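Long-range contacts in putative peptidyl-arginine deiminase (Chlorobium tepidum, PDB 1XKN), which probably hydrolyses the guanidinium group of agmatine or of peptidyl-arginine, as a hydrolase of the Porphyromonas-type deiminase family: residues Thr300-Arg305 with Asp326-Ile331; Ala284-Phe289 with Val296-Tyr301; Val267-Pro272 with Gln307-Ile312. All coordinates share one frame; numbering follows the deposited sequence.

Contact 1: Thr300-Arg305 with Asp326-Ile331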
loop_
_atom_site.group_PDB
_atom_site.type_symbol
_atom_site.label_atom_id
_atom_site.label_comp_id
_atom_site.label_asym_id
_atom_site.label_seq_id
_atom_site.Cartn_x
_atom_site.Cartn_y
_atom_site.Cartn_z
ATOM N N THR A 300 5.142 4.768 -13.156
ATOM C CA THR A 300 5.087 4.804 -14.613
ATOM C C THR A 300 6.110 3.841 -15.195
ATOM O O THR A 300 7.126 3.534 -14.561
ATOM C CB THR A 300 5.302 6.225 -15.182
ATOM O OG1 THR A 300 6.547 6.758 -14.721
ATOM C CG2 THR A 300 4.158 7.140 -14.756
ATOM N N TYR A 301 5.835 3.363 -16.406
ATOM C CA TYR A 301 6.696 2.380 -17.045
ATOM C C TYR A 301 7.126 2.677 -18.472
ATOM O O TYR A 301 7.083 1.805 -19.341
ATOM C CB TYR A 301 6.003 1.021 -16.964
ATOM C CG TYR A 301 5.831 0.590 -15.530
ATOM C CD1 TYR A 301 6.902 0.062 -14.822
ATOM C CD2 TYR A 301 4.629 0.797 -14.853
ATOM C CE1 TYR A 301 6.797 -0.245 -13.479
ATOM C CE2 TYR A 301 4.506 0.493 -13.495
ATOM C CZ TYR A 301 5.602 -0.027 -12.817
ATOM O OH TYR A 301 5.527 -0.313 -11.479
ATOM N N ARG A 302 7.550 3.916 -18.697
ATOM C CA ARG A 302 8.036 4.358 -19.997
ATOM C C ARG A 302 7.212 3.902 -21.199
ATOM O O ARG A 302 7.734 3.264 -22.114
ATOM C CB ARG A 302 9.493 3.908 -20.173
ATOM C CG ARG A 302 10.405 4.385 -19.053
ATOM C CD ARG A 302 11.817 3.821 -19.153
ATOM N NE ARG A 302 12.588 4.151 -17.955
ATOM C CZ ARG A 302 13.798 3.676 -17.677
ATOM N NH1 ARG A 302 14.400 2.840 -18.515
ATOM N NH2 ARG A 302 14.403 4.030 -16.551
ATOM N N CYS A 303 5.926 4.228 -21.205
ATOM C CA CYS A 303 5.072 3.863 -22.327
ATOM C C CYS A 303 3.950 4.888 -22.454
ATOM O O CYS A 303 3.698 5.659 -21.530
ATOM C CB CYS A 303 4.502 2.453 -22.147
ATOM S SG CYS A 303 3.222 2.298 -20.881
ATOM N N PRO A 304 3.259 4.912 -23.603
ATOM C CA PRO A 304 2.172 5.871 -23.813
ATOM C C PRO A 304 0.968 5.737 -22.891
ATOM O O PRO A 304 0.125 6.632 -22.832
ATOM C CB PRO A 304 1.814 5.670 -25.286
ATOM C CG PRO A 304 2.149 4.237 -25.524
ATOM C CD PRO A 304 3.461 4.077 -24.799
ATOM N N ARG A 305 0.876 4.627 -22.168
ATOM C CA ARG A 305 -0.247 4.455 -21.261
ATOM C C ARG A 305 -0.024 5.183 -19.937
ATOM O O ARG A 305 -0.965 5.353 -19.162
ATOM C CB ARG A 305 -0.507 2.968 -21.009
ATOM C CG ARG A 305 -0.852 2.200 -22.273
ATOM C CD ARG A 305 -1.238 0.773 -21.965
ATOM N NE ARG A 305 -1.520 0.017 -23.181
ATOM C CZ ARG A 305 -1.899 -1.255 -23.190
ATOM N NH1 ARG A 305 -2.043 -1.911 -22.047
ATOM N NH2 ARG A 305 -2.133 -1.870 -24.341
ATOM N N ASP A 326 8.924 7.148 -12.332
ATOM C CA ASP A 326 9.370 6.014 -13.132
ATOM C C ASP A 326 9.775 4.852 -12.243
ATOM O O ASP A 326 10.712 4.957 -11.447
ATOM C CB ASP A 326 10.539 6.425 -14.034
ATOM C CG ASP A 326 11.083 5.263 -14.851
ATOM O OD1 ASP A 326 10.287 4.395 -15.269
ATOM O OD2 ASP A 326 12.310 5.227 -15.089
ATOM N N CYS A 327 9.058 3.743 -12.385
ATOM C CA CYS A 327 9.323 2.555 -11.588
ATOM C C CYS A 327 9.843 1.393 -12.424
ATOM O O CYS A 327 9.735 0.232 -12.028
ATOM C CB CYS A 327 8.052 2.147 -10.841
ATOM S SG CYS A 327 7.605 3.286 -9.501
ATOM N N SER A 328 10.419 1.718 -13.576
ATOM C CA SER A 328 10.967 0.707 -14.471
ATOM C C SER A 328 11.977 -0.188 -13.758
ATOM O O SER A 328 12.058 -1.384 -14.032
ATOM C CB SER A 328 11.630 1.377 -15.678
ATOM O OG SER A 328 10.675 2.081 -16.453
ATOM N N ASP A 329 12.754 0.394 -12.850
ATOM C CA ASP A 329 13.733 -0.385 -12.108
ATOM C C ASP A 329 13.180 -0.859 -10.773
ATOM O O ASP A 329 13.491 -1.961 -10.323
ATOM C CB ASP A 329 15.010 0.420 -11.875
ATOM C CG ASP A 329 15.758 0.709 -13.160
ATOM O OD1 ASP A 329 16.072 -0.252 -13.895
ATOM O OD2 ASP A 329 16.035 1.895 -13.425
ATOM N N LEU A 330 12.362 -0.034 -10.132
ATOM C CA LEU A 330 11.798 -0.422 -8.848
ATOM C C LEU A 330 10.989 -1.709 -8.962
ATOM O O LEU A 330 11.089 -2.590 -8.106
ATOM C CB LEU A 330 10.908 0.692 -8.293
ATOM C CG LEU A 330 10.266 0.402 -6.932
ATOM C CD1 LEU A 330 11.351 0.203 -5.882
ATOM C CD2 LEU A 330 9.346 1.557 -6.538
ATOM N N ILE A 331 10.204 -1.820 -10.031
ATOM C CA ILE A 331 9.341 -2.979 -10.250
ATOM C C ILE A 331 10.054 -4.335 -10.319
ATOM O O ILE A 331 9.414 -5.384 -10.220
ATOM C CB ILE A 331 8.456 -2.768 -11.516
ATOM C CG1 ILE A 331 7.270 -3.735 -11.496
ATOM C CG2 ILE A 331 9.273 -2.965 -12.777
ATOM C CD1 ILE A 331 6.378 -3.587 -10.270
HETATM O O HOH W 1 8.222 5.877 -16.628
HETATM O O HOH W 2 16.889 3.063 -15.606
#
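R302 holds D326 side-on with two nitrogens, and both bonds go to OD2. R302 NH2 meets D326 OD2 at 2.8 Å on the syn lone pair, while R302 NE lies 3.1 Å from D326 OD2 and above the carboxylate plane. The guanidinium and carboxylate planes are 42° apart. S328 CB sits over the centre of one guanidinium face.

The other oxygen, OD1, is occupied from its own segment. S328 OG donates to D326 OD1 at 2.6 Å, and S328 N also donates to it, which makes an Asx turn. Water 1 donates to OD1 as well; it accepts from R302 N and is hydrogen-bonded to T300 OG1. Water 2 accepts from R302 NH2 and donates to D329 OD2, joining two groups too far apart for a salt bridge.

T300 and D326 form a parallel bridge, and C327 N donates to T300 O (2.9 Å, 169°). The Y301 ring crosses I331 at about a right angle; Y301 CE1 lies 3.6 Å from I331 CB, at the ring edge. C327 O, which accepts from I331 N, lies 3.3 Å from Y301 CE1.

With both carboxylate oxygens multiply bonded, D326 is probably ionised and held firmly in one orientation at the strand end.

Contact 2: Ala284-Phe289 with Val296-Tyr301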
loop_
_atom_site.group_PDB
_atom_site.type_symbol
_atom_site.label_atom_id
_atom_site.label_comp_id
_atom_site.label_asym_id
_atom_site.label_seq_id
_atom_site.Cartn_x
_atom_site.Cartn_y
_atom_site.Cartn_z
ATOM N N ALA A 284 3.968 -4.942 -13.232
ATOM C CA ALA A 284 3.782 -3.503 -13.392
ATOM C C ALA A 284 2.295 -3.161 -13.432
ATOM O O ALA A 284 1.533 -3.759 -14.194
ATOM C CB ALA A 284 4.457 -3.036 -14.676
ATOM N N SER A 285 1.882 -2.195 -12.619
ATOM C CA SER A 285 0.483 -1.792 -12.586
ATOM C C SER A 285 0.275 -0.384 -12.048
ATOM O O SER A 285 0.846 -0.007 -11.026
ATOM C CB SER A 285 -0.329 -2.767 -11.737
ATOM O OG SER A 285 -1.672 -2.324 -11.633
ATOM N N TYR A 286 -0.548 0.390 -12.745
ATOM C CA TYR A 286 -0.838 1.751 -12.320
ATOM C C TYR A 286 -1.713 1.774 -11.075
ATOM O O TYR A 286 -1.838 2.808 -10.428
ATOM C CB TYR A 286 -1.533 2.528 -13.440
ATOM C CG TYR A 286 -0.720 2.629 -14.709
ATOM C CD1 TYR A 286 0.544 3.217 -14.706
ATOM C CD2 TYR A 286 -1.213 2.134 -15.912
ATOM C CE1 TYR A 286 1.302 3.308 -15.875
ATOM C CE2 TYR A 286 -0.471 2.218 -17.086
ATOM C CZ TYR A 286 0.784 2.804 -17.061
ATOM O OH TYR A 286 1.514 2.880 -18.222
ATOM N N ALA A 287 -2.327 0.643 -10.740
ATOM C CA ALA A 287 -3.174 0.587 -9.555
ATOM C C ALA A 287 -2.323 0.667 -8.291
ATOM O O ALA A 287 -2.842 0.916 -7.203
ATOM C CB ALA A 287 -3.994 -0.698 -9.544
ATOM N N ASN A 288 -1.019 0.449 -8.434
ATOM C CA ASN A 288 -0.127 0.493 -7.286
ATOM C C ASN A 288 0.339 1.924 -7.011
ATOM O O ASN A 288 1.525 2.180 -6.802
ATOM C CB ASN A 288 1.075 -0.436 -7.519
ATOM C CG ASN A 288 1.631 -1.008 -6.223
ATOM O OD1 ASN A 288 0.964 -1.785 -5.530
ATOM N ND2 ASN A 288 2.851 -0.622 -5.885
ATOM N N PHE A 289 -0.618 2.847 -7.010
ATOM C CA PHE A 289 -0.355 4.259 -6.749
ATOM C C PHE A 289 -0.550 4.530 -5.259
ATOM O O PHE A 289 -1.107 3.704 -4.536
ATOM C CB PHE A 289 -1.316 5.142 -7.564
ATOM C CG PHE A 289 -2.780 4.937 -7.235
ATOM C CD1 PHE A 289 -3.356 5.546 -6.122
ATOM C CD2 PHE A 289 -3.578 4.127 -8.038
ATOM C CE1 PHE A 289 -4.705 5.352 -5.816
ATOM C CE2 PHE A 289 -4.927 3.925 -7.744
ATOM C CZ PHE A 289 -5.494 4.537 -6.628
ATOM N N VAL A 296 -0.816 12.553 -5.594
ATOM C CA VAL A 296 -1.058 11.139 -5.800
ATOM C C VAL A 296 0.143 10.727 -6.633
ATOM O O VAL A 296 0.413 11.317 -7.681
ATOM C CB VAL A 296 -2.364 10.879 -6.572
ATOM C CG1 VAL A 296 -2.548 9.375 -6.790
ATOM C CG2 VAL A 296 -3.546 11.435 -5.781
ATOM N N LEU A 297 0.880 9.736 -6.145
ATOM C CA LEU A 297 2.076 9.269 -6.827
ATOM C C LEU A 297 1.776 7.982 -7.573
ATOM O O LEU A 297 1.421 6.970 -6.976
ATOM C CB LEU A 297 3.199 9.065 -5.807
ATOM C CG LEU A 297 3.465 10.307 -4.938
ATOM C CD1 LEU A 297 4.541 9.995 -3.912
ATOM C CD2 LEU A 297 3.882 11.476 -5.816
ATOM N N VAL A 298 1.926 8.036 -8.891
ATOM C CA VAL A 298 1.633 6.897 -9.744
ATOM C C VAL A 298 2.881 6.308 -10.382
ATOM O O VAL A 298 3.714 7.033 -10.928
ATOM C CB VAL A 298 0.669 7.315 -10.869
ATOM C CG1 VAL A 298 0.254 6.107 -11.685
ATOM C CG2 VAL A 298 -0.536 8.011 -10.268
ATOM N N PRO A 299 3.037 4.978 -10.312
ATOM C CA PRO A 299 4.224 4.382 -10.926
ATOM C C PRO A 299 4.073 4.418 -12.447
ATOM O O PRO A 299 2.989 4.156 -12.969
ATOM C CB PRO A 299 4.217 2.958 -10.372
ATOM C CG PRO A 299 2.753 2.664 -10.219
ATOM C CD PRO A 299 2.207 3.957 -9.645
ATOM N N THR A 300 5.142 4.768 -13.156
ATOM C CA THR A 300 5.087 4.804 -14.613
ATOM C C THR A 300 6.110 3.841 -15.195
ATOM O O THR A 300 7.126 3.534 -14.561
ATOM C CB THR A 300 5.302 6.225 -15.182
ATOM O OG1 THR A 300 6.547 6.758 -14.721
ATOM C CG2 THR A 300 4.158 7.140 -14.756
ATOM N N TYR A 301 5.835 3.363 -16.406
ATOM C CA TYR A 301 6.696 2.380 -17.045
ATOM C C TYR A 301 7.126 2.677 -18.472
ATOM O O TYR A 301 7.083 1.805 -19.341
ATOM C CB TYR A 301 6.003 1.021 -16.964
ATOM C CG TYR A 301 5.831 0.590 -15.530
ATOM C CD1 TYR A 301 6.902 0.062 -14.822
ATOM C CD2 TYR A 301 4.629 0.797 -14.853
ATOM C CE1 TYR A 301 6.797 -0.245 -13.479
ATOM C CE2 TYR A 301 4.506 0.493 -13.495
ATOM C CZ TYR A 301 5.602 -0.027 -12.817
ATOM O OH TYR A 301 5.527 -0.313 -11.479
HETATM O O HOH W 3 3.235 -1.063 -10.331
#
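V296 CG1 meets F289 CD1 at 4.0 Å, and the two side chains run alongside each other in the same direction. F289 has CG between its backbone N and carbonyl carbon; this chi1 of 61° swings the ring away from the strand, leaving CD1 against V296 CG1. R223 makes a cation-pi contact with F289.

L297 turns its side chain to helix 36-50 and offers its backbone here: L297 O lies 3.2 Å from F289 CA. V298 uses both branches. CG2 packs on F289 CB, and V298 CG1 lies 4.2 Å from Y286 CD1, with the two side chains crossing at about a right angle.

The loop that meets the strand is a type I beta turn from S285 to N288. S285 OG accepts from A287 N, an ST turn, and also bonds to D220 O. The turn leads into strand 290-291, which pairs antiparallel with 295-300, so it lies against the same strand that its own hairpin supplies.

P299 fits into this turn. P299 CG is 3.4 Å from S285 O, and its CD is equally close to N288 O. P299 O is buried without a polar partner in the model; Y286 CD1 approaches it edge-on at 3.1 Å. Y286 OH is hydrogen-bonded to D306 OD1.

T300 brings its CA near the edge of the Y286 ring. Y301 presents a ring face to A284, whose CB stands 3.6 Å from the ring centroid and 6° off the normal, a CH-pi contact. Water 3 accepts from S285 N and is hydrogen-bonded to Y301 OH.

Contact 3: Val267-Pro272 with Gln307-Ile312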
loop_
_atom_site.group_PDB
_atom_site.type_symbol
_atom_site.label_atom_id
_atom_site.label_comp_id
_atom_site.label_asym_id
_atom_site.label_seq_id
_atom_site.Cartn_x
_atom_site.Cartn_y
_atom_site.Cartn_z
ATOM N N VAL A 267 -14.445 2.701 -12.264
ATOM C CA VAL A 267 -13.641 3.484 -13.199
ATOM C C VAL A 267 -12.529 2.596 -13.740
ATOM O O VAL A 267 -11.779 1.997 -12.971
ATOM C CB VAL A 267 -13.016 4.712 -12.496
ATOM C CG1 VAL A 267 -12.084 5.447 -13.447
ATOM C CG2 VAL A 267 -14.118 5.643 -12.013
ATOM N N LYS A 268 -12.425 2.505 -15.061
ATOM C CA LYS A 268 -11.394 1.680 -15.676
ATOM C C LYS A 268 -10.051 2.393 -15.747
ATOM O O LYS A 268 -9.979 3.593 -16.024
ATOM C CB LYS A 268 -11.798 1.269 -17.096
ATOM C CG LYS A 268 -13.013 0.366 -17.187
ATOM C CD LYS A 268 -13.194 -0.136 -18.614
ATOM C CE LYS A 268 -14.425 -1.014 -18.748
ATOM N NZ LYS A 268 -15.678 -0.233 -18.541
ATOM N N LEU A 269 -8.990 1.641 -15.481
ATOM C CA LEU A 269 -7.631 2.156 -15.557
ATOM C C LEU A 269 -6.894 1.268 -16.543
ATOM O O LEU A 269 -7.178 0.076 -16.645
ATOM C CB LEU A 269 -6.935 2.082 -14.191
ATOM C CG LEU A 269 -6.985 3.340 -13.316
ATOM C CD1 LEU A 269 -6.373 3.050 -11.957
ATOM C CD2 LEU A 269 -6.238 4.472 -14.008
ATOM N N PRO A 270 -5.958 1.837 -17.308
ATOM C CA PRO A 270 -5.235 0.987 -18.251
ATOM C C PRO A 270 -4.197 0.171 -17.492
ATOM O O PRO A 270 -3.969 0.402 -16.303
ATOM C CB PRO A 270 -4.594 1.998 -19.203
ATOM C CG PRO A 270 -4.338 3.173 -18.308
ATOM C CD PRO A 270 -5.596 3.254 -17.477
HETATM N N MSE A 271 -3.606 -0.805 -18.170
HETATM C CA MSE A 271 -2.542 -1.609 -17.587
HETATM C C MSE A 271 -1.311 -1.127 -18.332
HETATM O O MSE A 271 -1.404 -0.712 -19.483
HETATM C CB MSE A 271 -2.736 -3.099 -17.876
HETATM C CG MSE A 271 -3.610 -3.845 -16.881
HETATM SE SE MSE A 271 -2.838 -3.977 -15.114
HETATM C CE MSE A 271 -1.465 -5.288 -15.547
ATOM N N PRO A 272 -0.145 -1.141 -17.680
ATOM C CA PRO A 272 1.067 -0.691 -18.370
ATOM C C PRO A 272 1.369 -1.664 -19.504
ATOM O O PRO A 272 0.924 -2.812 -19.466
ATOM C CB PRO A 272 2.132 -0.771 -17.280
ATOM C CG PRO A 272 1.357 -0.535 -16.024
ATOM C CD PRO A 272 0.105 -1.348 -16.245
ATOM N N GLN A 307 0.640 8.439 -19.285
ATOM C CA GLN A 307 -0.136 9.672 -19.219
ATOM C C GLN A 307 -1.631 9.395 -19.112
ATOM O O GLN A 307 -2.362 10.156 -18.481
ATOM C CB GLN A 307 0.148 10.550 -20.440
ATOM C CG GLN A 307 -0.322 11.990 -20.282
ATOM C CD GLN A 307 0.303 12.669 -19.074
ATOM O OE1 GLN A 307 1.528 12.705 -18.933
ATOM N NE2 GLN A 307 -0.536 13.218 -18.201
ATOM N N GLN A 308 -2.086 8.306 -19.723
ATOM C CA GLN A 308 -3.498 7.941 -19.672
ATOM C C GLN A 308 -3.908 7.600 -18.245
ATOM O O GLN A 308 -4.967 8.028 -17.777
ATOM C CB GLN A 308 -3.777 6.759 -20.605
ATOM C CG GLN A 308 -3.681 7.125 -22.080
ATOM C CD GLN A 308 -4.067 5.992 -23.012
ATOM O OE1 GLN A 308 -4.257 6.201 -24.212
ATOM N NE2 GLN A 308 -4.184 4.786 -22.470
ATOM N N ALA A 309 -3.067 6.835 -17.554
ATOM C CA ALA A 309 -3.353 6.456 -16.172
ATOM C C ALA A 309 -3.331 7.689 -15.275
ATOM O O ALA A 309 -4.181 7.852 -14.401
ATOM C CB ALA A 309 -2.333 5.433 -15.686
ATOM N N ILE A 310 -2.355 8.561 -15.496
ATOM C CA ILE A 310 -2.246 9.781 -14.704
ATOM C C ILE A 310 -3.483 10.669 -14.879
ATOM O O ILE A 310 -4.026 11.176 -13.897
ATOM C CB ILE A 310 -0.974 10.569 -15.082
ATOM C CG1 ILE A 310 0.256 9.795 -14.597
ATOM C CG2 ILE A 310 -1.007 11.965 -14.461
ATOM C CD1 ILE A 310 1.571 10.385 -15.036
ATOM N N ASP A 311 -3.932 10.851 -16.118
ATOM C CA ASP A 311 -5.102 11.686 -16.369
ATOM C C ASP A 311 -6.352 11.129 -15.700
ATOM O O ASP A 311 -7.154 11.882 -15.145
ATOM C CB ASP A 311 -5.343 11.845 -17.875
ATOM C CG ASP A 311 -4.281 12.693 -18.555
ATOM O OD1 ASP A 311 -3.424 13.254 -17.841
ATOM O OD2 ASP A 311 -4.302 12.802 -19.803
ATOM N N ILE A 312 -6.525 9.813 -15.757
ATOM C CA ILE A 312 -7.683 9.186 -15.135
ATOM C C ILE A 312 -7.634 9.386 -13.623
ATOM O O ILE A 312 -8.634 9.748 -13.009
ATOM C CB ILE A 312 -7.742 7.683 -15.472
ATOM C CG1 ILE A 312 -8.056 7.517 -16.964
ATOM C CG2 ILE A 312 -8.803 6.986 -14.624
ATOM C CD1 ILE A 312 -7.971 6.100 -17.469
#
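I312 reaches from the helix into the groove formed by V267, L269 and P270. Its CB lies 3.8 Å from L269 CD2. There the side chain divides. I312 CG2 stands anti to the backbone N and meets two residues of the strand: L269 CD2 at 3.6 Å and V267 CG1 at 3.8 Å. Both of these side chains slide past I312 in the opposite direction.

The other branch runs through CG1, which is anti to the carbonyl carbon (chi1 -69°), and extends to CD1. I312 CD1 touches P270 CD at 3.7 Å, and the two side chains reach toward each other tip to tip. I312 CD1 also lies 3.5 Å from K268 O.

One turn earlier in the helix, A309 takes up the rest of the proline. P270 CG lies 3.9 Å from A309 N and 4.0 Å from A309 CB. L269 CD2 approaches A309 O as well. Q308 CB lies more loosely beside P270 CG. The contact across the two segments is apolar.

V267 and L269 also pack on strand 229-233, while K268 sends its amine to Y250 OH. The strand and helix segments run nearly antiparallel, at 155°, with their axes 9.1 Å apart at closest approach. In this helix-on-strand packing, helix 305-316 lies against edge strand 265-269, beside strand 229-233, consistent with the alpha/beta propeller of this superfamily.

In the fold
Of these segments, strand 265-269 comes first in the chain, opening contact 3. The chain then reaches 284-289, turns through strand 290-291 and returns along 296-301, so contact 2 closes a short hairpin loop. Strand 295-300 leads through 300-305 into helix 305-316, where 307-312 closes contact 3 around contact 2. Strand 321-326 then brings the chain to 326-331 and contact 1, whose segments alternate with those of contact 3. Contacts 1 and 2 share T300 and Y301. Y286 packs on P270 and A309, joining contacts 2 and 3. R305 NH1 bonds to M271 O. Contact 3 ties strand 265-269 to helix 305-316, contact 2 loop 284-289 to strand 295-300, and contact 1 the ends of strands 295-300 and 321-326.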